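Local coordinates for putative rhamnosidase (Streptomyces avermitilis, PDB 3W5M), which hydrolyses terminal non-reducing alpha-L-rhamnose residues from plant flavonoid glycosides and gum arabic, and binds L-rhamnose through a calcium-dependent carbohydrate-binding module, at residues D844-L858 and V869-W882. Residues are numbered along the deposited sequence; the frame is centred on the assembly and turned at random.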
ATOM      1  N   ASP A 844      -0.768  12.820 -34.709  1.00 38.08           N
ATOM      2  CA  ASP A 844      -2.195  13.182 -34.772  1.00 43.82           C
ATOM      3  C   ASP A 844      -2.731  13.683 -33.412  1.00 41.34           C
ATOM      4  O   ASP A 844      -3.851  13.342 -32.983  1.00 37.29           O
ATOM      5  CB  ASP A 844      -3.039  12.025 -35.350  1.00 46.61           C
ATOM      6  CG  ASP A 844      -4.475  12.434 -35.659  1.00 55.03           C
ATOM      7  OD1 ASP A 844      -4.691  13.571 -36.144  1.00 59.38           O
ATOM      8  OD2 ASP A 844      -5.391  11.612 -35.413  1.00 55.90           O
ATOM      9  N   TRP A 845      -1.910  14.515 -32.767  1.00 41.45           N
ATOM     10  CA  TRP A 845      -2.208  15.137 -31.482  1.00 40.69           C
ATOM     11  C   TRP A 845      -2.407  14.081 -30.389  1.00 37.00           C
ATOM     12  O   TRP A 845      -3.433  14.069 -29.707  1.00 37.23           O
ATOM     13  CB  TRP A 845      -3.421  16.073 -31.584  1.00 45.89           C
ATOM     14  CG  TRP A 845      -3.289  17.125 -32.645  1.00 53.58           C
ATOM     15  CD1 TRP A 845      -3.938  17.162 -33.847  1.00 54.21           C
ATOM     16  CD2 TRP A 845      -2.447  18.287 -32.601  1.00 56.91           C
ATOM     17  NE1 TRP A 845      -3.561  18.284 -34.555  1.00 58.76           N
ATOM     18  CE2 TRP A 845      -2.650  18.995 -33.813  1.00 60.15           C
ATOM     19  CE3 TRP A 845      -1.544  18.802 -31.658  1.00 57.65           C
ATOM     20  CZ2 TRP A 845      -1.982  20.195 -34.106  1.00 59.50           C
ATOM     21  CZ3 TRP A 845      -0.876  19.996 -31.948  1.00 59.72           C
ATOM     22  CH2 TRP A 845      -1.100  20.677 -33.166  1.00 58.99           C
ATOM     23  N   HIS A 846      -1.452  13.170 -30.295  1.00 32.78           N
ATOM     24  CA  HIS A 846      -1.411  12.183 -29.207  1.00 36.53           C
ATOM     25  C   HIS A 846      -0.057  12.245 -28.526  1.00 34.50           C
ATOM     26  O   HIS A 846       0.969  12.481 -29.162  1.00 34.39           O
ATOM     27  CB  HIS A 846      -1.629  10.735 -29.699  1.00 37.68           C
ATOM     28  CG  HIS A 846      -3.003  10.462 -30.235  1.00 40.60           C
ATOM     29  ND1 HIS A 846      -3.375  10.781 -31.524  1.00 40.76           N
ATOM     30  CD2 HIS A 846      -4.084   9.875 -29.667  1.00 40.30           C
ATOM     31  CE1 HIS A 846      -4.632  10.424 -31.719  1.00 43.10           C
ATOM     32  NE2 HIS A 846      -5.086   9.867 -30.610  1.00 43.35           N
ATOM     33  N   LEU A 847      -0.057  12.012 -27.220  1.00 32.78           N
ATOM     34  CA  LEU A 847       1.181  11.876 -26.486  1.00 31.41           C
ATOM     35  C   LEU A 847       1.906  10.585 -26.863  1.00 30.49           C
ATOM     36  O   LEU A 847       1.312   9.672 -27.421  1.00 31.31           O
ATOM     37  CB  LEU A 847       0.898  11.912 -24.967  1.00 31.10           C
ATOM     38  CG  LEU A 847       0.014  10.827 -24.335  1.00 30.13           C
ATOM     39  CD1 LEU A 847       0.794   9.526 -24.118  1.00 28.16           C
ATOM     40  CD2 LEU A 847      -0.529  11.354 -23.022  1.00 29.57           C
ATOM     41  N   SER A 848       3.182  10.494 -26.535  1.00 28.20           N
ATOM     42  CA  SER A 848       3.903   9.252 -26.720  1.00 29.00           C
ATOM     43  C   SER A 848       4.732   8.906 -25.487  1.00 26.43           C
ATOM     44  O   SER A 848       5.508   7.949 -25.481  1.00 28.53           O
ATOM     45  CB  SER A 848       4.808   9.354 -27.942  1.00 32.44           C
ATOM     46  OG  SER A 848       5.907  10.171 -27.611  1.00 32.91           O
ATOM     47  N   THR A 849       4.554   9.687 -24.434  1.00 26.37           N
ATOM     48  CA  THR A 849       5.419   9.593 -23.252  1.00 25.53           C
ATOM     49  C   THR A 849       5.090   8.388 -22.359  1.00 24.11           C
ATOM     50  O   THR A 849       3.914   8.022 -22.243  1.00 26.31           O
ATOM     51  CB  THR A 849       5.272  10.873 -22.401  1.00 24.32           C
ATOM     52  OG1 THR A 849       3.881  11.167 -22.212  1.00 28.17           O
ATOM     53  CG2 THR A 849       5.882  12.054 -23.155  1.00 25.38           C
ATOM     54  N   GLY A 850       6.111   7.843 -21.704  1.00 25.48           N
ATOM     55  CA  GLY A 850       5.960   6.819 -20.630  1.00 24.78           C
ATOM     56  C   GLY A 850       5.886   7.395 -19.204  1.00 25.41           C
ATOM     57  O   GLY A 850       5.462   8.537 -19.016  1.00 26.10           O
ATOM     58  N   PHE A 851       6.310   6.597 -18.215  1.00 26.36           N
ATOM     59  CA  PHE A 851       6.215   6.967 -16.793  1.00 25.40           C
ATOM     60  C   PHE A 851       6.884   8.264 -16.401  1.00 24.53           C
ATOM     61  O   PHE A 851       6.325   9.018 -15.610  1.00 22.40           O
ATOM     62  CB  PHE A 851       6.765   5.848 -15.888  1.00 26.17           C
ATOM     63  CG  PHE A 851       5.751   4.765 -15.594  1.00 26.79           C
ATOM     64  CD1 PHE A 851       4.736   4.465 -16.508  1.00 28.28           C
ATOM     65  CD2 PHE A 851       5.808   4.057 -14.411  1.00 28.25           C
ATOM     66  CE1 PHE A 851       3.788   3.476 -16.247  1.00 29.07           C
ATOM     67  CE2 PHE A 851       4.871   3.056 -14.135  1.00 28.33           C
ATOM     68  CZ  PHE A 851       3.863   2.762 -15.060  1.00 29.42           C
ATOM     69  N   LEU A 852       8.063   8.516 -16.961  1.00 25.42           N
ATOM     70  CA  LEU A 852       8.887   9.659 -16.560  1.00 26.85           C
ATOM     71  C   LEU A 852       8.542  10.951 -17.305  1.00 28.85           C
ATOM     72  O   LEU A 852       8.569  12.039 -16.717  1.00 28.28           O
ATOM     73  CB  LEU A 852      10.355   9.326 -16.740  1.00 26.52           C
ATOM     74  CG  LEU A 852      10.970   8.253 -15.860  1.00 27.93           C
ATOM     75  CD1 LEU A 852      12.447   8.165 -16.218  1.00 28.25           C
ATOM     76  CD2 LEU A 852      10.776   8.602 -14.389  1.00 25.99           C
ATOM     77  N   GLY A 853       8.216  10.816 -18.588  1.00 26.29           N
ATOM     78  CA  GLY A 853       7.737  11.937 -19.396  1.00 27.16           C
ATOM     79  C   GLY A 853       6.342  12.432 -19.107  1.00 27.60           C
ATOM     80  O   GLY A 853       6.107  13.636 -19.123  1.00 27.77           O
ATOM     81  N   THR A 854       5.396  11.526 -18.843  1.00 23.42           N
ATOM     82  CA  THR A 854       3.989  11.921 -18.692  1.00 26.19           C
ATOM     83  C   THR A 854       3.672  12.978 -17.616  1.00 25.34           C
ATOM     84  O   THR A 854       2.905  13.885 -17.886  1.00 27.25           O
ATOM     85  CB  THR A 854       3.058  10.690 -18.552  1.00 26.02           C
ATOM     86  OG1 THR A 854       3.168   9.908 -19.749  1.00 28.52           O
ATOM     87  CG2 THR A 854       1.573  11.094 -18.342  1.00 27.49           C
ATOM     88  N   PRO A 855       4.248  12.851 -16.395  1.00 26.82           N
ATOM     89  CA  PRO A 855       3.886  13.812 -15.346  1.00 27.08           C
ATOM     90  C   PRO A 855       4.321  15.238 -15.665  1.00 27.39           C
ATOM     91  O   PRO A 855       3.723  16.181 -15.158  1.00 27.94           O
ATOM     92  CB  PRO A 855       4.646  13.289 -14.115  1.00 27.45           C
ATOM     93  CG  PRO A 855       5.780  12.529 -14.651  1.00 27.26           C
ATOM     94  CD  PRO A 855       5.284  11.911 -15.933  1.00 28.09           C
ATOM     95  N   ARG A 856       5.343  15.378 -16.513  1.00 27.91           N
ATOM     96  CA  ARG A 856       5.904  16.698 -16.845  1.00 27.77           C
ATOM     97  C   ARG A 856       5.406  17.258 -18.185  1.00 28.79           C
ATOM     98  O   ARG A 856       5.692  18.405 -18.531  1.00 25.98           O
ATOM     99  CB  ARG A 856       7.452  16.630 -16.808  1.00 29.96           C
ATOM    100  CG  ARG A 856       8.030  16.170 -15.464  1.00 31.35           C
ATOM    101  CD  ARG A 856       9.535  15.909 -15.481  1.00 33.04           C
ATOM    102  NE  ARG A 856      10.043  15.549 -14.145  1.00 35.75           N
ATOM    103  CZ  ARG A 856      10.489  16.417 -13.232  1.00 36.54           C
ATOM    104  NH1 ARG A 856      10.524  17.721 -13.488  1.00 35.32           N
ATOM    105  NH2 ARG A 856      10.905  15.979 -12.046  1.00 38.07           N
ATOM    106  N   LEU A 857       4.640  16.467 -18.935  1.00 27.24           N
ATOM    107  CA  LEU A 857       4.269  16.854 -20.316  1.00 27.40           C
ATOM    108  C   LEU A 857       3.314  18.054 -20.398  1.00 26.91           C
ATOM    109  O   LEU A 857       3.603  19.058 -21.062  1.00 27.06           O
ATOM    110  CB  LEU A 857       3.689  15.632 -21.077  1.00 28.45           C
ATOM    111  CG  LEU A 857       3.044  15.798 -22.472  1.00 29.89           C
ATOM    112  CD1 LEU A 857       4.096  16.118 -23.522  1.00 29.78           C
ATOM    113  CD2 LEU A 857       2.283  14.533 -22.858  1.00 30.09           C
ATOM    114  N   LEU A 858       2.166  17.971 -19.738  1.00 24.39           N
ATOM    115  CA  LEU A 858       1.220  19.068 -19.815  1.00 25.22           C
ATOM    116  C   LEU A 858       1.790  20.331 -19.147  1.00 27.06           C
ATOM    117  O   LEU A 858       1.615  21.443 -19.683  1.00 27.12           O
ATOM    118  CB  LEU A 858      -0.189  18.701 -19.301  1.00 26.99           C
ATOM    119  CG  LEU A 858      -1.034  17.621 -20.018  1.00 28.12           C
ATOM    120  CD1 LEU A 858      -2.505  17.733 -19.654  1.00 28.74           C
ATOM    121  CD2 LEU A 858      -0.885  17.674 -21.540  1.00 29.69           C
ATOM    122  N   VAL A 869      -2.492  23.247 -26.795  1.00 33.41           N
ATOM    123  CA  VAL A 869      -2.002  21.904 -27.107  1.00 34.89           C
ATOM    124  C   VAL A 869      -2.175  20.955 -25.912  1.00 34.41           C
ATOM    125  O   VAL A 869      -2.473  19.771 -26.079  1.00 32.14           O
ATOM    126  CB  VAL A 869      -0.518  21.945 -27.499  1.00 33.28           C
ATOM    127  CG1 VAL A 869       0.073  20.548 -27.657  1.00 34.10           C
ATOM    128  CG2 VAL A 869      -0.336  22.733 -28.794  1.00 37.41           C
ATOM    129  N   ALA A 870      -1.974  21.479 -24.708  1.00 33.53           N
ATOM    130  CA  ALA A 870      -2.164  20.668 -23.504  1.00 31.10           C
ATOM    131  C   ALA A 870      -3.611  20.233 -23.434  1.00 30.90           C
ATOM    132  O   ALA A 870      -3.882  19.053 -23.181  1.00 34.04           O
ATOM    133  CB  ALA A 870      -1.762  21.443 -22.257  1.00 31.24           C
ATOM    134  N   TYR A 871      -4.534  21.158 -23.690  1.00 28.63           N
ATOM    135  CA  TYR A 871      -5.951  20.830 -23.678  1.00 32.92           C
ATOM    136  C   TYR A 871      -6.292  19.798 -24.744  1.00 35.18           C
ATOM    137  O   TYR A 871      -7.146  18.947 -24.519  1.00 36.04           O
ATOM    138  CB  TYR A 871      -6.807  22.074 -23.840  1.00 30.95           C
ATOM    139  CG  TYR A 871      -7.190  22.732 -22.524  1.00 32.16           C
ATOM    140  CD1 TYR A 871      -8.181  22.171 -21.704  1.00 31.12           C
ATOM    141  CD2 TYR A 871      -6.569  23.922 -22.101  1.00 32.72           C
ATOM    142  CE1 TYR A 871      -8.537  22.768 -20.511  1.00 29.84           C
ATOM    143  CE2 TYR A 871      -6.926  24.530 -20.907  1.00 32.14           C
ATOM    144  CZ  TYR A 871      -7.910  23.945 -20.119  1.00 30.94           C
ATOM    145  OH  TYR A 871      -8.290  24.529 -18.954  1.00 32.98           O
ATOM    146  N   ARG A 872      -5.617  19.875 -25.889  1.00 39.65           N
ATOM    147  CA  ARG A 872      -5.887  18.958 -26.996  1.00 42.80           C
ATOM    148  C   ARG A 872      -5.587  17.526 -26.554  1.00 40.25           C
ATOM    149  O   ARG A 872      -6.413  16.618 -26.736  1.00 37.79           O
ATOM    150  CB  ARG A 872      -5.060  19.336 -28.233  1.00 47.15           C
ATOM    151  CG  ARG A 872      -5.450  18.597 -29.510  1.00 52.23           C
ATOM    152  CD  ARG A 872      -6.726  19.143 -30.153  1.00 57.10           C
ATOM    153  NE  ARG A 872      -6.886  18.657 -31.528  1.00 59.22           N
ATOM    154  CZ  ARG A 872      -6.400  19.270 -32.610  1.00 61.66           C
ATOM    155  NH1 ARG A 872      -5.724  20.409 -32.503  1.00 61.11           N
ATOM    156  NH2 ARG A 872      -6.594  18.746 -33.811  1.00 62.97           N
ATOM    157  N   LEU A 873      -4.413  17.351 -25.959  1.00 36.11           N
ATOM    158  CA  LEU A 873      -4.028  16.087 -25.348  1.00 35.18           C
ATOM    159  C   LEU A 873      -4.978  15.668 -24.238  1.00 35.02           C
ATOM    160  O   LEU A 873      -5.344  14.494 -24.144  1.00 34.60           O
ATOM    161  CB  LEU A 873      -2.601  16.149 -24.813  1.00 34.73           C
ATOM    162  CG  LEU A 873      -1.532  16.361 -25.873  1.00 33.74           C
ATOM    163  CD1 LEU A 873      -0.184  16.323 -25.209  1.00 34.35           C
ATOM    164  CD2 LEU A 873      -1.636  15.288 -26.948  1.00 36.19           C
ATOM    165  N   LEU A 874      -5.385  16.627 -23.412  1.00 33.97           N
ATOM    166  CA  LEU A 874      -6.233  16.326 -22.261  1.00 32.78           C
ATOM    167  C   LEU A 874      -7.600  15.778 -22.682  1.00 34.65           C
ATOM    168  O   LEU A 874      -8.089  14.807 -22.092  1.00 31.34           O
ATOM    169  CB  LEU A 874      -6.390  17.542 -21.328  1.00 30.55           C
ATOM    170  CG  LEU A 874      -7.139  17.236 -20.024  1.00 32.05           C
ATOM    171  CD1 LEU A 874      -6.255  16.460 -19.056  1.00 31.36           C
ATOM    172  CD2 LEU A 874      -7.647  18.523 -19.380  1.00 32.05           C
ATOM    173  N   HIS A 875      -8.200  16.394 -23.704  1.00 35.13           N
ATOM    174  CA  HIS A 875      -9.559  16.049 -24.148  1.00 36.91           C
ATOM    175  C   HIS A 875      -9.587  14.935 -25.192  1.00 35.68           C
ATOM    176  O   HIS A 875     -10.669  14.485 -25.590  1.00 36.24           O
ATOM    177  CB  HIS A 875     -10.261  17.277 -24.728  1.00 36.81           C
ATOM    178  CG  HIS A 875     -10.652  18.287 -23.703  1.00 37.24           C
ATOM    179  ND1 HIS A 875     -11.441  17.975 -22.618  1.00 39.41           N
ATOM    180  CD2 HIS A 875     -10.373  19.605 -23.604  1.00 34.33           C
ATOM    181  CE1 HIS A 875     -11.622  19.060 -21.886  1.00 38.61           C
ATOM    182  NE2 HIS A 875     -10.992  20.063 -22.470  1.00 37.99           N
ATOM    183  N   GLN A 876      -8.405  14.513 -25.625  1.00 32.90           N
ATOM    184  CA  GLN A 876      -8.247  13.443 -26.608  1.00 33.87           C
ATOM    185  C   GLN A 876      -8.949  12.158 -26.143  1.00 36.91           C
ATOM    186  O   GLN A 876      -8.792  11.744 -24.988  1.00 34.15           O
ATOM    187  CB  GLN A 876      -6.757  13.198 -26.827  1.00 31.11           C
ATOM    188  CG  GLN A 876      -6.373  12.133 -27.840  1.00 37.48           C
ATOM    189  CD  GLN A 876      -6.890  12.406 -29.252  1.00 38.88           C
ATOM    190  OE1 GLN A 876      -8.047  12.103 -29.575  1.00 41.38           O
ATOM    191  NE2 GLN A 876      -6.025  12.956 -30.110  1.00 36.22           N
ATOM    192  N   ARG A 877      -9.734  11.538 -27.026  1.00 39.55           N
ATOM    193  CA  ARG A 877     -10.485  10.312 -26.671  1.00 36.39           C
ATOM    194  C   ARG A 877      -9.939   9.050 -27.355  1.00 37.84           C
ATOM    195  O   ARG A 877     -10.208   7.915 -26.933  1.00 34.08           O
ATOM    196  CB  ARG A 877     -11.974  10.491 -26.956  1.00 42.68           C
ATOM    197  CG  ARG A 877     -12.687  11.446 -25.999  1.00 44.03           C
ATOM    198  CD  ARG A 877     -14.146  11.631 -26.389  1.00 50.35           C
ATOM    199  NE  ARG A 877     -14.840  10.348 -26.478  1.00 51.38           N
ATOM    200  CZ  ARG A 877     -16.027  10.162 -27.039  1.00 54.96           C
ATOM    201  NH1 ARG A 877     -16.685  11.183 -27.575  1.00 58.99           N
ATOM    202  NH2 ARG A 877     -16.554   8.944 -27.074  1.00 51.63           N
ATOM    203  N   THR A 878      -9.165   9.224 -28.416  1.00 35.02           N
ATOM    204  CA  THR A 878      -8.663   8.067 -29.140  1.00 35.72           C
ATOM    205  C   THR A 878      -7.316   7.667 -28.576  1.00 33.41           C
ATOM    206  O   THR A 878      -6.671   8.468 -27.911  1.00 36.03           O
ATOM    207  CB  THR A 878      -8.573   8.336 -30.667  1.00 35.93           C
ATOM    208  OG1 THR A 878      -7.762   9.494 -30.885  1.00 36.43           O
ATOM    209  CG2 THR A 878      -9.967   8.577 -31.247  1.00 34.81           C
ATOM    210  N   PHE A 879      -6.893   6.429 -28.827  1.00 33.95           N
ATOM    211  CA  PHE A 879      -5.624   5.893 -28.269  1.00 33.52           C
ATOM    212  C   PHE A 879      -4.331   6.472 -28.898  1.00 39.30           C
ATOM    213  O   PHE A 879      -4.295   6.679 -30.111  1.00 38.54           O
ATOM    214  CB  PHE A 879      -5.600   4.359 -28.387  1.00 35.90           C
ATOM    215  CG  PHE A 879      -4.246   3.748 -28.130  1.00 32.64           C
ATOM    216  CD1 PHE A 879      -3.325   3.587 -29.165  1.00 31.85           C
ATOM    217  CD2 PHE A 879      -3.877   3.350 -26.846  1.00 33.10           C
ATOM    218  CE1 PHE A 879      -2.057   3.061 -28.922  1.00 30.75           C
ATOM    219  CE2 PHE A 879      -2.610   2.830 -26.604  1.00 30.35           C
ATOM    220  CZ  PHE A 879      -1.703   2.679 -27.635  1.00 32.36           C
ATOM    221  N   PRO A 880      -3.256   6.719 -28.086  1.00 36.99           N
ATOM    222  CA  PRO A 880      -3.168   6.719 -26.601  1.00 35.95           C
ATOM    223  C   PRO A 880      -3.613   8.042 -25.986  1.00 36.34           C
ATOM    224  O   PRO A 880      -3.391   9.120 -26.569  1.00 36.58           O
ATOM    225  CB  PRO A 880      -1.679   6.481 -26.342  1.00 31.90           C
ATOM    226  CG  PRO A 880      -1.000   7.060 -27.538  1.00 35.60           C
ATOM    227  CD  PRO A 880      -1.906   6.741 -28.692  1.00 35.79           C
ATOM    228  N   SER A 881      -4.262   7.962 -24.829  1.00 34.42           N
ATOM    229  CA  SER A 881      -4.810   9.140 -24.161  1.00 32.32           C
ATOM    230  C   SER A 881      -5.340   8.744 -22.778  1.00 31.63           C
ATOM    231  O   SER A 881      -5.325   7.564 -22.432  1.00 27.94           O
ATOM    232  CB  SER A 881      -5.905   9.802 -25.001  1.00 31.73           C
ATOM    233  OG  SER A 881      -7.069   8.988 -25.137  1.00 29.37           O
ATOM    234  N   TRP A 882      -5.749   9.734 -21.989  1.00 31.64           N
ATOM    235  CA  TRP A 882      -6.472   9.493 -20.754  1.00 29.34           C
ATOM    236  C   TRP A 882      -7.932   9.148 -21.064  1.00 30.78           C
ATOM    237  O   TRP A 882      -8.584   8.406 -20.316  1.00 30.06           O
ATOM    238  CB  TRP A 882      -6.352  10.702 -19.792  1.00 28.43           C
ATOM    239  CG  TRP A 882      -4.915  10.925 -19.338  1.00 28.15           C
ATOM    240  CD1 TRP A 882      -4.218  10.186 -18.421  1.00 28.44           C
ATOM    241  CD2 TRP A 882      -4.001  11.934 -19.806  1.00 27.81           C
ATOM    242  NE1 TRP A 882      -2.931  10.661 -18.300  1.00 26.08           N
ATOM    243  CE2 TRP A 882      -2.770  11.728 -19.139  1.00 25.66           C
ATOM    244  CE3 TRP A 882      -4.102  12.985 -20.728  1.00 29.24           C
ATOM    245  CZ2 TRP A 882      -1.638  12.541 -19.364  1.00 26.12           C
ATOM    246  CZ3 TRP A 882      -2.986  13.786 -20.948  1.00 25.18           C
ATOM    247  CH2 TRP A 882      -1.775  13.559 -20.269  1.00 25.50           C
TER
HETATM  248  O   HOH W   1      -3.008  11.666 -26.271  1.00 35.77           O
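W845, H846, L847 and L858 meet helix 867-875 and the loop after it in the catalytic (alpha/alpha)6-barrel of this family 78 glycoside hydrolase. At the outer end, the R872 guanidinium lies over one face of the W845 indole in a cation-pi contact. R872 CZ is 3.6 Å from the centroid of the five-membered ring, and the two planes are tilted by 30°. With CG anti to the backbone N, R872 CG lies alongside W845 CB, and the bend at chi2 carries the guanidinium over the ring.

H846 is held by the loop after the helix. Its ring stacks on the Q876 side-chain amide, with the planes almost parallel (2°). H846 NE2 and T878 OG1 share a hydrogen bond of 2.7 Å, with T878 at the ring edge. On the other ring nitrogen, ND1 bonds K843 O, so both nitrogens have partners. Q876 NE2 donates to W845 O (2.8 Å), approaching from above the carbonyl plane. Q876 thus links two successive residues of the loop. A water accepts from L847 N and donates to P880 O. The peptide bond before P880 is cis.

The inner part is apolar. L847 CD2 sits over the six-membered ring of W882, 4.0 Å from its centroid, in a CH-pi contact. T854 CG2 reaches the edge of the same indole (3.7 Å to W882 CZ2). W882 NE1 bonds Y919 O. L858 CD2 packs on A870 CB (3.9 Å), and L857 and L858 both touch L873 CD1.

Segments 854-858 and 869-875 run at 132° in their two helices, which follow each other in the chain. L857 also touches V816 of helix 812-820, and P855, which points away from the contact, touches V646 of helix 641-654.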